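Local atomic coordinates of transcription factor MBP1 (Magnaporthe oryzae, PDB entry 4UX5), a protein that binds DNA through its N-terminal winged helix-turn-helix domain, the part held here, and probably acts as a transcription activator for RNA polymerase II. Residues 37-42 with 84-89; 28-33 with 109-114. All coordinates share one frame; numbering follows the deposited sequence.

Interaction 1 (37-42 with 84-89); sequences HVMRRR and GKYQGT. With nucleotides of chain C.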
# COMPACT_ATOMS: atom_id res chain seq x y z
N HIS A 37 -18.39 0.26 10.86
CA HIS A 37 -18.73 -0.65 9.78
C HIS A 37 -17.71 -1.77 9.62
O HIS A 37 -16.54 -1.63 10.00
CB HIS A 37 -18.87 0.12 8.46
CG HIS A 37 -17.73 1.06 8.19
ND1 HIS A 37 -17.67 2.33 8.73
CD2 HIS A 37 -16.61 0.91 7.44
CE1 HIS A 37 -16.56 2.92 8.32
NE2 HIS A 37 -15.90 2.08 7.54
N VAL A 38 -18.16 -2.89 9.07
CA VAL A 38 -17.28 -3.99 8.70
C VAL A 38 -17.68 -4.46 7.31
O VAL A 38 -18.84 -4.79 7.07
CB VAL A 38 -17.35 -5.17 9.69
CG1 VAL A 38 -16.49 -6.32 9.20
CG2 VAL A 38 -16.90 -4.73 11.08
N MET A 39 -16.72 -4.49 6.39
CA MET A 39 -17.01 -4.85 5.00
C MET A 39 -16.64 -6.29 4.68
O MET A 39 -15.58 -6.77 5.09
CB MET A 39 -16.29 -3.91 4.04
CG MET A 39 -16.69 -2.45 4.17
SD MET A 39 -15.97 -1.43 2.87
CE MET A 39 -16.44 0.21 3.44
N ARG A 40 -17.52 -6.97 3.95
CA ARG A 40 -17.23 -8.30 3.43
C ARG A 40 -17.36 -8.27 1.91
O ARG A 40 -18.38 -7.83 1.38
CB ARG A 40 -18.19 -9.34 4.03
CG ARG A 40 -17.77 -10.77 3.78
CD ARG A 40 -18.94 -11.65 3.35
NE ARG A 40 -19.81 -12.01 4.47
CZ ARG A 40 -20.77 -12.94 4.40
NH1 ARG A 40 -20.97 -13.60 3.27
NH2 ARG A 40 -21.51 -13.20 5.46
N ARG A 41 -16.32 -8.73 1.22
CA ARG A 41 -16.35 -8.74 -0.25
C ARG A 41 -17.34 -9.76 -0.78
O ARG A 41 -17.51 -10.84 -0.21
CB ARG A 41 -14.96 -9.03 -0.80
CG ARG A 41 -14.16 -7.78 -1.13
CD ARG A 41 -13.18 -8.07 -2.25
NE ARG A 41 -12.21 -9.10 -1.88
CZ ARG A 41 -10.99 -8.83 -1.42
NH1 ARG A 41 -10.59 -7.58 -1.27
NH2 ARG A 41 -10.17 -9.83 -1.10
N ARG A 42 -18.00 -9.43 -1.88
CA ARG A 42 -19.01 -10.31 -2.45
C ARG A 42 -18.40 -11.42 -3.30
O ARG A 42 -18.95 -12.51 -3.41
CB ARG A 42 -20.01 -9.51 -3.29
CG ARG A 42 -21.22 -10.31 -3.75
CD ARG A 42 -22.35 -9.40 -4.18
NE ARG A 42 -22.22 -8.07 -3.60
CZ ARG A 42 -23.23 -7.22 -3.43
NH1 ARG A 42 -24.46 -7.57 -3.79
NH2 ARG A 42 -23.01 -6.03 -2.89
N GLY A 84 -11.48 5.63 0.92
CA GLY A 84 -10.90 5.50 2.25
C GLY A 84 -11.43 4.39 3.13
O GLY A 84 -10.65 3.66 3.75
N LYS A 85 -12.74 4.26 3.20
CA LYS A 85 -13.37 3.31 4.11
C LYS A 85 -13.17 1.86 3.68
O LYS A 85 -13.32 0.94 4.48
CB LYS A 85 -14.86 3.63 4.24
CG LYS A 85 -15.13 4.92 4.99
CD LYS A 85 -16.47 5.53 4.61
CE LYS A 85 -16.69 6.85 5.34
NZ LYS A 85 -15.54 7.78 5.17
N TYR A 86 -12.82 1.65 2.41
CA TYR A 86 -12.57 0.31 1.90
C TYR A 86 -11.17 -0.17 2.30
O TYR A 86 -10.90 -1.37 2.33
CB TYR A 86 -12.73 0.27 0.38
CG TYR A 86 -12.47 -1.08 -0.24
CD1 TYR A 86 -13.48 -2.04 -0.32
CD2 TYR A 86 -11.22 -1.41 -0.76
CE1 TYR A 86 -13.25 -3.28 -0.88
CE2 TYR A 86 -10.98 -2.65 -1.32
CZ TYR A 86 -12.00 -3.58 -1.38
OH TYR A 86 -11.76 -4.82 -1.94
N GLN A 87 -10.29 0.77 2.60
CA GLN A 87 -8.90 0.45 2.92
C GLN A 87 -8.76 -0.45 4.14
O GLN A 87 -9.63 -0.49 5.01
CB GLN A 87 -8.09 1.73 3.17
CG GLN A 87 -8.06 2.71 2.02
CD GLN A 87 -7.21 3.92 2.33
OE1 GLN A 87 -6.05 3.99 1.94
NE2 GLN A 87 -7.78 4.87 3.07
N GLY A 88 -7.64 -1.17 4.20
CA GLY A 88 -7.35 -2.03 5.33
C GLY A 88 -6.71 -3.33 4.91
O GLY A 88 -6.33 -3.50 3.75
N THR A 89 -6.57 -4.25 5.86
CA THR A 89 -6.00 -5.56 5.58
C THR A 89 -7.10 -6.59 5.44
O THR A 89 -7.86 -6.84 6.37
CB THR A 89 -5.03 -5.99 6.69
OG1 THR A 89 -4.08 -4.94 6.94
CG2 THR A 89 -4.29 -7.25 6.29
P DG C 8 -12.54 8.08 7.12
OP1 DG C 8 -13.71 7.18 7.09
OP2 DG C 8 -12.46 9.17 8.11
O5' DG C 8 -11.22 7.19 7.27
C5' DG C 8 -11.03 6.07 6.42
C4' DG C 8 -9.58 5.62 6.41
O4' DG C 8 -8.79 6.51 5.57
C3' DG C 8 -8.88 5.62 7.78
O3' DG C 8 -8.03 4.51 7.85
C2' DG C 8 -8.06 6.90 7.72
C1' DG C 8 -7.62 6.83 6.27
N9 DG C 8 -7.04 8.05 5.75
C8 DG C 8 -7.13 9.32 6.28
N7 DG C 8 -6.49 10.22 5.59
C5 DG C 8 -5.93 9.51 4.54
C6 DG C 8 -5.12 9.95 3.47
O6 DG C 8 -4.72 11.10 3.23
N1 DG C 8 -4.76 8.90 2.62
C2 DG C 8 -5.14 7.59 2.79
N2 DG C 8 -4.71 6.72 1.87
N3 DG C 8 -5.90 7.17 3.79
C4 DG C 8 -6.25 8.17 4.62
P DC C 9 -8.23 3.39 8.97
OP1 DC C 9 -9.65 2.94 8.92
OP2 DC C 9 -7.68 3.92 10.24
O5' DC C 9 -7.29 2.20 8.47
C5' DC C 9 -7.59 1.53 7.24
C4' DC C 9 -6.40 1.54 6.30
O4' DC C 9 -6.17 2.87 5.81
C3' DC C 9 -5.08 1.14 6.93
O3' DC C 9 -4.94 -0.27 6.89
C2' DC C 9 -4.04 1.84 6.04
C1' DC C 9 -4.83 2.98 5.38
N1 DC C 9 -4.33 4.35 5.72
C2 DC C 9 -3.46 5.01 4.85
O2 DC C 9 -3.10 4.45 3.81
N3 DC C 9 -3.03 6.26 5.18
C4 DC C 9 -3.43 6.83 6.31
N4 DC C 9 -2.98 8.05 6.59
C5 DC C 9 -4.32 6.17 7.21
C6 DC C 9 -4.75 4.94 6.88
P DG C 10 -4.13 -1.04 8.05
OP1 DG C 10 -4.63 -2.44 8.07
OP2 DG C 10 -4.19 -0.21 9.26
O5' DG C 10 -2.63 -1.09 7.51
C5' DG C 10 -2.34 -1.72 6.27
C4' DG C 10 -1.09 -1.14 5.63
O4' DG C 10 -1.18 0.31 5.62
C3' DG C 10 0.22 -1.48 6.33
O3' DG C 10 1.23 -1.69 5.37
C2' DG C 10 0.49 -0.23 7.16
C1' DG C 10 -0.02 0.85 6.22
N9 DG C 10 -0.39 2.08 6.91
C8 DG C 10 -1.22 2.20 8.00
N7 DG C 10 -1.36 3.43 8.40
C5 DG C 10 -0.58 4.17 7.53
C6 DG C 10 -0.35 5.57 7.47
O6 DG C 10 -0.80 6.45 8.21
N1 DG C 10 0.51 5.91 6.42
C2 DG C 10 1.07 5.01 5.54
N2 DG C 10 1.87 5.52 4.60
N3 DG C 10 0.86 3.70 5.59
C4 DG C 10 0.03 3.36 6.60

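Interaction 2 (28-33 with 109-114); sequences YEYQFG and LRPIFE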
# COMPACT_ATOMS: atom_id res chain seq x y z
N TYR A 28 -20.53 -6.53 1.00
CA TYR A 28 -21.57 -6.46 2.01
C TYR A 28 -21.03 -5.60 3.14
O TYR A 28 -19.88 -5.76 3.55
CB TYR A 28 -21.96 -7.85 2.52
CG TYR A 28 -22.44 -8.79 1.44
CD1 TYR A 28 -23.58 -8.52 0.70
CD2 TYR A 28 -21.75 -9.97 1.16
CE1 TYR A 28 -24.03 -9.38 -0.28
CE2 TYR A 28 -22.19 -10.84 0.18
CZ TYR A 28 -23.32 -10.54 -0.54
OH TYR A 28 -23.76 -11.40 -1.52
N GLU A 29 -21.85 -4.68 3.63
CA GLU A 29 -21.41 -3.79 4.70
C GLU A 29 -22.37 -3.81 5.88
O GLU A 29 -23.54 -3.46 5.76
CB GLU A 29 -21.26 -2.36 4.17
CG GLU A 29 -20.75 -1.37 5.20
CD GLU A 29 -20.43 -0.01 4.61
OE1 GLU A 29 -20.40 0.10 3.36
OE2 GLU A 29 -20.21 0.94 5.38
N TYR A 30 -21.85 -4.22 7.04
CA TYR A 30 -22.60 -4.20 8.28
C TYR A 30 -22.37 -2.89 9.01
O TYR A 30 -21.24 -2.59 9.40
CB TYR A 30 -22.22 -5.38 9.17
CG TYR A 30 -22.90 -5.39 10.52
CD1 TYR A 30 -24.28 -5.35 10.63
CD2 TYR A 30 -22.15 -5.44 11.70
CE1 TYR A 30 -24.91 -5.36 11.86
CE2 TYR A 30 -22.77 -5.45 12.94
CZ TYR A 30 -24.15 -5.41 13.01
OH TYR A 30 -24.77 -5.42 14.24
N GLN A 31 -23.43 -2.11 9.18
CA GLN A 31 -23.30 -0.82 9.86
C GLN A 31 -23.91 -0.88 11.26
O GLN A 31 -24.91 -1.55 11.49
CB GLN A 31 -23.96 0.28 9.04
CG GLN A 31 -23.28 0.51 7.69
CD GLN A 31 -23.81 1.72 6.96
OE1 GLN A 31 -24.85 2.28 7.32
NE2 GLN A 31 -23.11 2.13 5.91
N PHE A 32 -23.28 -0.16 12.19
CA PHE A 32 -23.66 -0.17 13.59
C PHE A 32 -22.91 0.96 14.29
O PHE A 32 -21.74 1.19 13.99
CB PHE A 32 -23.33 -1.52 14.24
CG PHE A 32 -21.86 -1.87 14.19
CD1 PHE A 32 -21.28 -2.34 13.02
CD2 PHE A 32 -21.07 -1.74 15.32
CE1 PHE A 32 -19.94 -2.67 12.98
CE2 PHE A 32 -19.72 -2.07 15.28
CZ PHE A 32 -19.16 -2.53 14.11
N GLY A 33 -23.57 1.68 15.19
CA GLY A 33 -22.89 2.79 15.84
C GLY A 33 -23.46 4.20 15.83
O GLY A 33 -23.47 4.83 16.89
N LEU A 109 -20.34 -8.63 15.90
CA LEU A 109 -20.19 -8.60 14.45
C LEU A 109 -20.86 -9.81 13.79
O LEU A 109 -20.62 -10.08 12.62
CB LEU A 109 -18.71 -8.57 14.06
CG LEU A 109 -17.86 -7.45 14.64
CD1 LEU A 109 -16.43 -7.58 14.14
CD2 LEU A 109 -18.43 -6.09 14.29
N ARG A 110 -21.68 -10.52 14.55
CA ARG A 110 -22.31 -11.75 14.06
C ARG A 110 -23.03 -11.64 12.70
O ARG A 110 -22.88 -12.53 11.86
CB ARG A 110 -23.28 -12.29 15.11
CG ARG A 110 -23.97 -13.58 14.70
CD ARG A 110 -24.78 -14.17 15.85
NE ARG A 110 -23.93 -14.57 16.96
CZ ARG A 110 -23.38 -15.77 17.10
NH1 ARG A 110 -23.60 -16.71 16.18
NH2 ARG A 110 -22.62 -16.05 18.15
N PRO A 111 -23.81 -10.56 12.47
CA PRO A 111 -24.53 -10.51 11.19
C PRO A 111 -23.65 -10.51 9.93
O PRO A 111 -24.09 -11.03 8.91
CB PRO A 111 -25.31 -9.19 11.28
CG PRO A 111 -25.50 -8.98 12.74
CD PRO A 111 -24.24 -9.47 13.37
N ILE A 112 -22.44 -9.95 10.00
CA ILE A 112 -21.59 -9.88 8.81
C ILE A 112 -20.95 -11.24 8.52
O ILE A 112 -20.51 -11.50 7.39
CB ILE A 112 -20.50 -8.80 8.94
CG1 ILE A 112 -19.90 -8.46 7.57
CG2 ILE A 112 -19.40 -9.23 9.89
CD1 ILE A 112 -20.93 -8.08 6.53
N PHE A 113 -20.89 -12.10 9.53
CA PHE A 113 -20.32 -13.43 9.36
C PHE A 113 -21.39 -14.45 8.96
O PHE A 113 -21.10 -15.43 8.27
CB PHE A 113 -19.62 -13.89 10.64
CG PHE A 113 -18.35 -13.14 10.93
CD1 PHE A 113 -17.19 -13.43 10.24
CD2 PHE A 113 -18.32 -12.16 11.90
CE1 PHE A 113 -16.02 -12.74 10.50
CE2 PHE A 113 -17.16 -11.47 12.18
CZ PHE A 113 -16.01 -11.76 11.47
N GLU A 114 -22.62 -14.22 9.40
CA GLU A 114 -23.68 -15.19 9.20
C GLU A 114 -24.56 -14.87 7.99
O GLU A 114 -25.38 -15.69 7.59
CB GLU A 114 -24.55 -15.29 10.45
CG GLU A 114 -23.83 -15.88 11.66
CD GLU A 114 -24.78 -16.32 12.76
OE1 GLU A 114 -26.01 -16.18 12.58
OE2 GLU A 114 -24.30 -16.81 13.80

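Interaction 1 (37-42 with 84-89)
Met39 and Tyr86 form the tightly packed part of this contact. With CG beside the backbone N (chi1 -61°) and the rest of the chain extended, the Met39 side chain reaches straight across from strand 36-41. Its CE ends 3.4 Å from the backbone O of Lys85, and its SD lies 4.1 Å from CD1 of Tyr86, an oblique Met-aromatic contact. The Tyr86 bond to CB leads away from the strand, yet CG, anti to the backbone N (chi1 180°), carries the ring back alongside it. There Arg41 NH1 donates to Tyr86 OH at 3.1 Å with an N-H...O angle of 156°; the hydroxyl sits at the guanidinium edge, in its plane. Asp44 and Glu77 hold NE and NH2 of the same guanidinium through salt bridges, which probably limits its rotation and helps keep NH1 directed at Tyr86 OH.

The side nearer the DNA is looser. Here His37 NE2 meets the aliphatic part of Lys85, with CB at 3.8 Å, while ND1 is hydrogen-bonded to Lys35 O; the two side chains, both partly exposed, cross at about a right angle. The lysine then leads off, and NZ bonds DG8 OP1 of chain C at 2.7 Å. Gln87 faces away from the strand and reads the minor-groove edge of the same guanine: OE1 accepts from DG8 N2 at 3.0 Å and NE2 donates to DG8 N3 at 3.1 Å. NE2 also donates to Gly84 O, helping fix the amide.

The contact therefore backs segment 84-89, which leads into strand 88-91 (antiparallel to 77-79) and is consistent with the wing of the domain, onto strand 36-41, an outer strand of its sheet. Trp90 packs against Met39, Arg41 and Tyr86, while Tyr22 of strand 16-22 also touches Met39.

Interaction 2 (28-33 with 109-114)
Leu109, just ahead of helix 110-114, opens the contact by pushing CD2 to 3.6 Å from CZ of Phe32, at the far end of that ring. The phenylalanine CG lies between its backbone N and carbonyl carbon, which swings the ring toward the leucine. Leu109 also packs on Ile52 and Ala55 of helix 49-55, so it joins strand 25-32 to that helix as well.

Pro111 comes next and lies over one face of the Tyr30 ring. Its CB stands 24° off the ring normal, 4.2 Å from the centroid and offset toward the rim, a CH-pi contact. Farther along the ring, Pro111 CG is 3.8 Å from Tyr30 CE1, so the pyrrolidine follows the phenol toward its hydroxyl end.

Ile112 then packs at the root of the Tyr30 side chain, its CB 3.8 Å from Tyr30 CB. With CG1 anti to the backbone N (chi1 -164°), CD1 extends to Tyr28, 4.1 Å from its CB. The axes of strand 28-32 and helix 110-114 run nearly antiparallel, at 165°, which matches Leu109 meeting Phe32 and Ile112 reaching Tyr28.

The last helix of this KilA-N family domain thus packs on the three-stranded antiparallel sheet. The side-chain contacts described between the two segments are apolar or CH-pi, so the hold here is apolar packing; a polar tie of the helix to the sheet comes from Arg40 of strand 36-41.

How the interactions relate
Both contacts are buried and use neighbouring antiparallel strands of one sheet, 36-41 for interaction 1 and 25-32 for interaction 2, with centres about 11 Å apart. Interaction 2 is apolar packing of strand 25-32 against helix 110-114, the last helix of this domain; its nearest atom is about 9 Å from the nucleic acid. Interaction 1 mixes packing with polar bonds, and one of its segments touches the DNA directly, so its chemistry changes from buried core to phosphate-binding surface. The strands join them through backbone pairing of Tyr28 with Arg40 and of Tyr30 with Val38. Arg40 adds a second tie: NH2 bonds Ile112 O at 2.8 Å, fastening the strand of interaction 1 to the helix of interaction 2.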